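Side-chain contacts in indole-3-acetic acid-amido synthetase GH3.15 (Arabidopsis thaliana, PDB 6E1Q), which joins glutamine, and possibly cysteine, to the auxin precursor indole-3-butyric acid at the expense of ATP, and also conjugates the herbicide 2,4-DB: residues Val394-Thr397 / Leu401-Tyr404; Leu484-Lys487 / Lys492-Pro495. All blocks are in the same frame, centred on the assembly; numbering follows the deposited sequence.

Overall arrangement
Both contacts are short-range closures in one chain, and they follow each other in series, neither nesting nor crossing. From the N terminus, contact 1 comes first, in the GH3 central region, where the end of strand 390-396 turns back through 401-404 into strand 404-416 and closes a buried hairpin loop. Contact 2 follows in the C-terminal region: beyond strand 477-485 the chain loops out and 492-495 folds back against the strand end, just before helix 497-510. The first joins two antiparallel neighbours, the second a strand to the loop leading into a helix. They lie on opposite sides of the chain's centre, with centres about 48 Å apart.

Contact 1 (Val394-Thr397 / Leu401-Tyr404); sequences VVTT and LYRY
Backbone hydrogen bonds pair V395 with Y404 in both directions: V395 N donates to Y404 O at 2.9 Å, and Y404 N returns a bond to V395 O at 2.8 Å. Nearer the turn, T397 N gives an almost straight bond to L401 O (2.8 Å, N-H...O 172°). V394 CA and T396 CA add CA-H...O contacts to Y404 O and L401 O.

Between these backbone pairs a side chain takes over. T396 OG1 accepts from R403 N at 2.7 Å; chi1 of -73° puts OG1 beside the T396 backbone N, facing R403 N, and leaves CG2 anti to that N, against Y402 CD1. The bond from L401 N to T397 OG1 is weak; the stronger partner of this hydroxyl is S399 N within the turn. One water donates to both T397 O and Y402 OH, and the same tyrosine hydroxyl also bonds I86 O.

V394 CG1 packs on the backbone of R403, 3.4 Å from R403 C, and also touches R403 CB. Within 401-404, L401 CD1 covers one face of the Y404 ring, 4.1 Å above its plane, while V395 CG2 makes an apolar contact with Y404 CD1, coming to the ring obliquely from the other segment. The T396 and Y402 side chains cross at about a right angle. R403 bends at chi3, its guanidinium forming a salt bridge with E358 and a hydrogen bond to V62 O, while Y404 OH reaches K106 and the ATP-binding residue E330.

With R403 and Y404 both set against V395, and R403 in a left-handed conformation, this is a G1 beta bulge, here at the closed end of an antiparallel hairpin bordering the ATP site.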
# COMPACT_ATOMS: atom_id res chain seq x y z
N VAL A 394 9.12 12.42 -10.42
CA VAL A 394 10.44 12.89 -10.05
C VAL A 394 10.19 14.07 -9.12
O VAL A 394 9.74 15.14 -9.57
CB VAL A 394 11.27 13.30 -11.28
CG1 VAL A 394 12.60 13.87 -10.87
CG2 VAL A 394 11.47 12.09 -12.21
N VAL A 395 10.42 13.88 -7.82
CA VAL A 395 9.93 14.81 -6.81
C VAL A 395 11.08 15.59 -6.19
O VAL A 395 12.18 15.06 -5.96
CB VAL A 395 9.10 14.10 -5.72
CG1 VAL A 395 7.96 13.30 -6.35
CG2 VAL A 395 10.00 13.20 -4.82
N THR A 396 10.83 16.83 -5.87
CA THR A 396 11.74 17.70 -5.20
C THR A 396 10.94 18.16 -4.01
O THR A 396 9.89 18.71 -4.16
CB THR A 396 12.15 18.85 -6.07
OG1 THR A 396 13.02 18.36 -7.05
CG2 THR A 396 12.88 19.82 -5.29
N THR A 397 11.47 17.95 -2.84
CA THR A 397 10.78 18.16 -1.60
C THR A 397 11.35 19.10 -0.58
O THR A 397 12.37 19.64 -0.76
CB THR A 397 10.58 16.82 -0.86
OG1 THR A 397 11.77 16.46 -0.21
CG2 THR A 397 10.29 15.74 -1.79
N LEU A 401 15.09 16.01 -0.57
CA LEU A 401 15.18 15.29 -1.84
C LEU A 401 14.99 16.25 -3.01
O LEU A 401 14.12 17.13 -2.97
CB LEU A 401 14.15 14.17 -1.90
CG LEU A 401 14.27 13.16 -0.75
CD1 LEU A 401 13.17 12.13 -0.86
CD2 LEU A 401 15.65 12.50 -0.76
N TYR A 402 15.81 16.08 -4.05
CA TYR A 402 15.83 16.97 -5.20
C TYR A 402 15.81 16.12 -6.45
O TYR A 402 16.72 15.31 -6.66
CB TYR A 402 17.06 17.87 -5.15
CG TYR A 402 17.14 18.63 -3.85
CD1 TYR A 402 16.46 19.83 -3.68
CD2 TYR A 402 17.87 18.13 -2.77
CE1 TYR A 402 16.52 20.52 -2.49
CE2 TYR A 402 17.94 18.82 -1.57
CZ TYR A 402 17.26 20.01 -1.44
OH TYR A 402 17.29 20.72 -0.26
N ARG A 403 14.76 16.26 -7.26
CA ARG A 403 14.59 15.53 -8.52
C ARG A 403 14.82 14.04 -8.32
O ARG A 403 15.67 13.41 -8.95
CB ARG A 403 15.51 16.07 -9.61
CG ARG A 403 15.51 17.58 -9.69
CD ARG A 403 16.18 18.07 -10.95
NE ARG A 403 15.29 17.97 -12.10
CZ ARG A 403 15.70 18.05 -13.36
NH1 ARG A 403 16.99 18.21 -13.63
NH2 ARG A 403 14.82 17.95 -14.35
N TYR A 404 14.03 13.48 -7.42
CA TYR A 404 14.25 12.14 -6.90
C TYR A 404 13.21 11.21 -7.52
O TYR A 404 12.01 11.51 -7.53
CB TYR A 404 14.16 12.16 -5.37
CG TYR A 404 14.09 10.82 -4.68
CD1 TYR A 404 12.87 10.14 -4.56
CD2 TYR A 404 15.23 10.25 -4.10
CE1 TYR A 404 12.79 8.92 -3.89
CE2 TYR A 404 15.16 9.02 -3.44
CZ TYR A 404 13.94 8.36 -3.34
OH TYR A 404 13.85 7.15 -2.67
O HOH W 1 14.48 20.26 1.26

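Contact 2 (Leu484-Lys487 / Lys492-Pro495); sequences LGSK and KFEP
F493 lays one face of its ring against the backbone of G485 and S486, where strand 477-485 of the GH3 C-terminal domain gives way to the loop before helix 497-510. The short segments form no regular beta pairing, and their touching parts run at 128° to each other.

One group of contacts sets the ring against main-chain atoms. G485 C and S486 N both lie 4.2 Å above the ring plane, displaced from its centre toward the rim. G485 CA is 3.8 Å from F493 CZ, a close approach to a residue with no side chain of its own. L484 O meets F493 CZ obliquely at 3.6 Å. The ring is brought here by chi1 of 63°, which holds F493 CG between its own backbone N and carbonyl carbon.

Among the apolar side chains, L484 and P495 reach toward each other tip to tip, L484 CD1 to P495 CG at 3.9 Å, while L484 CB stands at a looser 4.4 Å from F493 CE1. L460 extends the cluster, touching S486, F493 and P495, and L455 packs on L484. A backbone hydrogen bond between G485 and M461 ties the strand end to its antiparallel neighbour.

S486 meets the ring by van der Waals contact, its hydroxyl being hydrogen-bonded to V488 N. Its CB lies over the same ring face, and S486 OG rests 3.4 Å from F493 CD2.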
# COMPACT_ATOMS: atom_id res chain seq x y z
N LEU A 484 -6.32 -21.32 -4.37
CA LEU A 484 -7.71 -21.22 -4.77
C LEU A 484 -8.64 -21.36 -3.57
O LEU A 484 -8.33 -22.06 -2.60
CB LEU A 484 -8.05 -22.29 -5.82
CG LEU A 484 -7.25 -22.20 -7.12
CD1 LEU A 484 -7.62 -23.30 -8.13
CD2 LEU A 484 -7.37 -20.81 -7.75
N GLY A 485 -9.82 -20.70 -3.66
CA GLY A 485 -10.89 -20.89 -2.70
C GLY A 485 -12.25 -20.87 -3.37
O GLY A 485 -12.38 -20.62 -4.57
N SER A 486 -13.28 -21.14 -2.56
CA SER A 486 -14.66 -21.16 -3.05
C SER A 486 -15.62 -20.88 -1.89
O SER A 486 -15.20 -20.69 -0.75
CB SER A 486 -14.99 -22.50 -3.69
OG SER A 486 -15.45 -23.43 -2.73
N LYS A 487 -16.92 -20.85 -2.20
CA LYS A 487 -17.95 -20.63 -1.19
C LYS A 487 -18.40 -21.92 -0.50
O LYS A 487 -18.96 -21.85 0.60
CB LYS A 487 -19.16 -19.94 -1.82
CG LYS A 487 -19.43 -18.51 -1.33
CD LYS A 487 -20.76 -17.96 -1.86
CE LYS A 487 -20.66 -16.49 -2.24
NZ LYS A 487 -21.57 -16.07 -3.34
N LYS A 492 -15.27 -31.08 -0.88
CA LYS A 492 -14.08 -30.69 -1.62
C LYS A 492 -14.44 -29.87 -2.86
O LYS A 492 -15.45 -30.12 -3.52
CB LYS A 492 -13.29 -31.93 -2.04
CG LYS A 492 -12.94 -32.89 -0.90
CD LYS A 492 -11.74 -32.42 -0.09
CE LYS A 492 -10.71 -33.52 0.02
NZ LYS A 492 -9.69 -33.41 -1.06
N PHE A 493 -13.60 -28.87 -3.16
CA PHE A 493 -13.64 -28.12 -4.41
C PHE A 493 -12.34 -28.35 -5.16
O PHE A 493 -11.27 -28.45 -4.55
CB PHE A 493 -13.86 -26.61 -4.17
CG PHE A 493 -12.75 -25.91 -3.37
CD1 PHE A 493 -11.55 -25.53 -3.98
CD2 PHE A 493 -12.93 -25.57 -2.03
CE1 PHE A 493 -10.56 -24.88 -3.26
CE2 PHE A 493 -11.93 -24.92 -1.30
CZ PHE A 493 -10.75 -24.57 -1.91
N GLU A 494 -12.42 -28.44 -6.50
CA GLU A 494 -11.22 -28.72 -7.28
C GLU A 494 -11.44 -28.34 -8.74
O GLU A 494 -12.51 -28.67 -9.28
CB GLU A 494 -10.83 -30.20 -7.18
CG GLU A 494 -9.57 -30.59 -7.92
CD GLU A 494 -9.16 -32.03 -7.69
OE1 GLU A 494 -9.73 -32.93 -8.34
OE2 GLU A 494 -8.27 -32.27 -6.83
N PRO A 495 -10.49 -27.67 -9.40
CA PRO A 495 -10.69 -27.29 -10.80
C PRO A 495 -10.37 -28.44 -11.74
O PRO A 495 -9.43 -29.21 -11.51
CB PRO A 495 -9.70 -26.13 -10.99
CG PRO A 495 -8.58 -26.48 -10.08
CD PRO A 495 -9.18 -27.22 -8.89